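Local coordinates for protein 16S rRNA (guanine(1405)-N(7))-methyltransferase (Klebsiella pneumoniae, PDB 6PI9) that probably methylates N7 of guanine 1405 in 16S rRNA using S-adenosyl-L-methionine, thereby conferring resistance to aminoglycosides, at residues H228-F233 against L253-E258. Sequence-based numbering, arbitrary orientation.
Sequences HYADWF and LVYLVE
F233 N donates to Y229 O at 2.8 Å inside the helix, and the turn tied by this bond presents the F233 ring to Y255 on the strand. CG of F233 stands anti to the backbone N (chi1 -174°), while Y255 holds its CG beside its own N, and the two side chains lie alongside, each reaching toward the other's backbone. F233 CD2 ends up over the centre of the tyrosine ring, 3.5 Å above its plane, with F233 CE2 3.6 Å from Y255 CG. The ring planes are inclined at 49°, and the phenylalanine leans on the tyrosine face at a slant. Farther along the strand, V257 CG2 meets the rim of the phenylalanine near the ring plane, 4.1 Å from F233 CZ.

This is helix-on-sheet packing in a Rossmann-like class I methyltransferase: helix 225-236 follows strand 208-214 and lies against antiparallel strand 252-259, which is inserted between 208-214 and 241-248. The short segments run nearly parallel, at 24°, with their axes 10.5 Å apart. F213 of strand 208-214 packs edge-to-face with F233 and touches Y255 as well, and H228 NE2 is hydrogen-bonded to V223 O of the second subunit.

At the other end of the tyrosine the fit is close. Y255 OH presses on A230 at 3.1 Å from A230 CB, with A230 CA at the ring's edge, near its plane; this buried hydroxyl has no hydrogen-bonding partner in the model. Beside it, L253 CD2 packs 4.3 Å from A230 CB.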
ATOM      1  N   HIS A 228     -11.339  11.630  -7.897  1.00 34.65           N
ATOM      2  CA  HIS A 228     -12.293  10.585  -7.549  1.00 33.06           C
ATOM      3  C   HIS A 228     -12.668  10.639  -6.064  1.00 32.69           C
ATOM      4  O   HIS A 228     -13.849  10.502  -5.700  1.00 31.80           O
ATOM      5  CB  HIS A 228     -11.694   9.214  -7.874  1.00 34.92           C
ATOM      6  CG  HIS A 228     -12.671   8.123  -7.672  1.00 44.17           C
ATOM      7  ND1 HIS A 228     -13.762   7.965  -8.499  1.00 45.56           N
ATOM      8  CD2 HIS A 228     -12.756   7.154  -6.731  1.00 44.96           C
ATOM      9  CE1 HIS A 228     -14.474   6.933  -8.080  1.00 43.35           C
ATOM     10  NE2 HIS A 228     -13.890   6.433  -7.011  1.00 43.98           N
ATOM     11  N   TYR A 229     -11.668  10.803  -5.187  1.00 31.74           N
ATOM     12  CA  TYR A 229     -11.943  10.956  -3.748  1.00 30.55           C
ATOM     13  C   TYR A 229     -12.788  12.198  -3.460  1.00 33.26           C
ATOM     14  O   TYR A 229     -13.657  12.191  -2.560  1.00 31.34           O
ATOM     15  CB  TYR A 229     -10.615  11.079  -3.006  1.00 31.33           C
ATOM     16  CG  TYR A 229      -9.912   9.766  -2.876  1.00 31.17           C
ATOM     17  CD1 TYR A 229     -10.638   8.613  -2.596  1.00 31.98           C
ATOM     18  CD2 TYR A 229      -8.509   9.690  -2.960  1.00 35.74           C
ATOM     19  CE1 TYR A 229      -9.970   7.397  -2.442  1.00 34.13           C
ATOM     20  CE2 TYR A 229      -7.828   8.490  -2.799  1.00 32.60           C
ATOM     21  CZ  TYR A 229      -8.577   7.349  -2.556  1.00 38.90           C
ATOM     22  OH  TYR A 229      -7.906   6.130  -2.365  1.00 42.35           O
ATOM     23  N   ALA A 230     -12.458  13.306  -4.115  1.00 31.86           N
ATOM     24  CA  ALA A 230     -13.227  14.542  -3.914  1.00 31.94           C
ATOM     25  C   ALA A 230     -14.698  14.345  -4.277  1.00 36.10           C
ATOM     26  O   ALA A 230     -15.609  14.738  -3.525  1.00 34.62           O
ATOM     27  CB  ALA A 230     -12.603  15.672  -4.756  1.00 33.90           C
ATOM     28  N   ASP A 231     -14.958  13.748  -5.440  1.00 36.41           N
ATOM     29  CA  ASP A 231     -16.340  13.520  -5.844  1.00 35.87           C
ATOM     30  C   ASP A 231     -17.041  12.617  -4.850  1.00 34.14           C
ATOM     31  O   ASP A 231     -18.223  12.832  -4.509  1.00 33.40           O
ATOM     32  CB  ASP A 231     -16.426  12.865  -7.222  1.00 35.44           C
ATOM     33  CG  ASP A 231     -16.017  13.768  -8.374  1.00 40.82           C
ATOM     34  OD1 ASP A 231     -16.008  15.017  -8.285  1.00 39.32           O
ATOM     35  OD2 ASP A 231     -15.693  13.161  -9.414  1.00 43.55           O
ATOM     36  N   TRP A 232     -16.348  11.566  -4.403  1.00 30.91           N
ATOM     37  CA  TRP A 232     -16.968  10.625  -3.491  1.00 30.52           C
ATOM     38  C   TRP A 232     -17.261  11.301  -2.171  1.00 35.02           C
ATOM     39  O   TRP A 232     -18.376  11.190  -1.618  1.00 35.45           O
ATOM     40  CB  TRP A 232     -16.029   9.425  -3.270  1.00 29.43           C
ATOM     41  CG  TRP A 232     -16.503   8.492  -2.194  1.00 34.14           C
ATOM     42  CD1 TRP A 232     -17.430   7.462  -2.337  1.00 34.04           C
ATOM     43  CD2 TRP A 232     -16.103   8.486  -0.823  1.00 31.42           C
ATOM     44  NE1 TRP A 232     -17.618   6.853  -1.127  1.00 31.93           N
ATOM     45  CE2 TRP A 232     -16.801   7.431  -0.189  1.00 30.27           C
ATOM     46  CE3 TRP A 232     -15.185   9.243  -0.073  1.00 31.07           C
ATOM     47  CZ2 TRP A 232     -16.658   7.155   1.139  1.00 29.51           C
ATOM     48  CZ3 TRP A 232     -15.009   8.931   1.281  1.00 35.81           C
ATOM     49  CH2 TRP A 232     -15.752   7.903   1.869  1.00 37.12           C
ATOM     50  N   PHE A 233     -16.271  12.021  -1.660  1.00 29.47           N
ATOM     51  CA  PHE A 233     -16.479  12.716  -0.399  1.00 34.32           C
ATOM     52  C   PHE A 233     -17.651  13.692  -0.499  1.00 36.05           C
ATOM     53  O   PHE A 233     -18.512  13.752   0.399  1.00 38.84           O
ATOM     54  CB  PHE A 233     -15.186  13.435   0.012  1.00 35.78           C
ATOM     55  CG  PHE A 233     -15.265  14.077   1.387  1.00 32.86           C
ATOM     56  CD1 PHE A 233     -15.525  13.301   2.493  1.00 32.76           C
ATOM     57  CD2 PHE A 233     -15.062  15.442   1.547  1.00 35.66           C
ATOM     58  CE1 PHE A 233     -15.570  13.870   3.767  1.00 35.93           C
ATOM     59  CE2 PHE A 233     -15.112  16.024   2.845  1.00 40.69           C
ATOM     60  CZ  PHE A 233     -15.358  15.205   3.934  1.00 35.13           C
ATOM     61  N   LEU A 253      -4.808  15.358   0.012  1.00 34.35           N
ATOM     62  CA  LEU A 253      -5.948  16.261  -0.176  1.00 36.80           C
ATOM     63  C   LEU A 253      -6.632  16.471   1.168  1.00 33.65           C
ATOM     64  O   LEU A 253      -7.095  15.496   1.776  1.00 33.24           O
ATOM     65  CB  LEU A 253      -6.943  15.648  -1.161  1.00 35.18           C
ATOM     66  CG  LEU A 253      -8.350  16.300  -1.286  1.00 37.93           C
ATOM     67  CD1 LEU A 253      -8.281  17.734  -1.814  1.00 38.78           C
ATOM     68  CD2 LEU A 253      -9.188  15.370  -2.186  1.00 37.14           C
ATOM     69  N   VAL A 254      -6.728  17.730   1.612  1.00 34.62           N
ATOM     70  CA  VAL A 254      -7.161  18.059   2.977  1.00 39.39           C
ATOM     71  C   VAL A 254      -8.462  18.858   2.897  1.00 32.73           C
ATOM     72  O   VAL A 254      -8.542  19.816   2.151  1.00 34.28           O
ATOM     73  CB  VAL A 254      -6.102  18.897   3.731  1.00 39.89           C
ATOM     74  CG1 VAL A 254      -6.594  19.186   5.209  1.00 39.96           C
ATOM     75  CG2 VAL A 254      -4.727  18.214   3.720  1.00 34.80           C
ATOM     76  N   TYR A 255      -9.457  18.457   3.683  1.00 33.25           N
ATOM     77  CA  TYR A 255     -10.734  19.151   3.840  1.00 34.06           C
ATOM     78  C   TYR A 255     -10.882  19.624   5.281  1.00 38.70           C
ATOM     79  O   TYR A 255     -10.708  18.835   6.212  1.00 33.73           O
ATOM     80  CB  TYR A 255     -11.915  18.207   3.596  1.00 33.60           C
ATOM     81  CG  TYR A 255     -12.145  17.893   2.137  1.00 36.14           C
ATOM     82  CD1 TYR A 255     -12.962  18.688   1.357  1.00 40.64           C
ATOM     83  CD2 TYR A 255     -11.550  16.780   1.551  1.00 36.17           C
ATOM     84  CE1 TYR A 255     -13.175  18.370  -0.004  1.00 37.58           C
ATOM     85  CE2 TYR A 255     -11.757  16.484   0.208  1.00 35.47           C
ATOM     86  CZ  TYR A 255     -12.550  17.258  -0.538  1.00 33.30           C
ATOM     87  OH  TYR A 255     -12.757  16.931  -1.877  1.00 39.39           O
ATOM     88  N   LEU A 256     -11.249  20.892   5.463  1.00 39.74           N
ATOM     89  CA  LEU A 256     -11.621  21.405   6.779  1.00 40.65           C
ATOM     90  C   LEU A 256     -13.144  21.465   6.815  1.00 38.77           C
ATOM     91  O   LEU A 256     -13.758  22.146   5.985  1.00 44.00           O
ATOM     92  CB  LEU A 256     -11.009  22.800   6.991  1.00 45.86           C
ATOM     93  CG  LEU A 256      -9.490  22.922   6.764  1.00 45.62           C
ATOM     94  CD1 LEU A 256      -8.979  24.366   7.075  1.00 48.57           C
ATOM     95  CD2 LEU A 256      -8.728  21.874   7.584  1.00 45.31           C
ATOM     96  N   VAL A 257     -13.744  20.785   7.768  1.00 37.82           N
ATOM     97  CA  VAL A 257     -15.164  20.484   7.746  1.00 38.03           C
ATOM     98  C   VAL A 257     -15.779  20.991   9.036  1.00 43.16           C
ATOM     99  O   VAL A 257     -15.252  20.732  10.122  1.00 40.38           O
ATOM    100  CB  VAL A 257     -15.388  18.974   7.600  1.00 41.99           C
ATOM    101  CG1 VAL A 257     -16.861  18.629   7.668  1.00 43.32           C
ATOM    102  CG2 VAL A 257     -14.723  18.491   6.311  1.00 33.49           C
ATOM    103  N   GLU A 258     -16.927  21.641   8.917  1.00 44.97           N
ATOM    104  CA  GLU A 258     -17.566  22.294  10.049  1.00 50.38           C
ATOM    105  C   GLU A 258     -18.973  21.758  10.233  1.00 53.10           C
ATOM    106  O   GLU A 258     -19.667  21.431   9.264  1.00 50.47           O
ATOM    107  CB  GLU A 258     -17.598  23.790   9.841  1.00 57.93           C
ATOM    108  CG  GLU A 258     -17.312  24.564  11.057  1.00 70.30           C
ATOM    109  CD  GLU A 258     -17.272  26.042  10.759  1.00 77.05           C
ATOM    110  OE1 GLU A 258     -17.829  26.453   9.707  1.00 77.47           O
ATOM    111  OE2 GLU A 258     -16.700  26.773  11.589  1.00 82.41           O
TER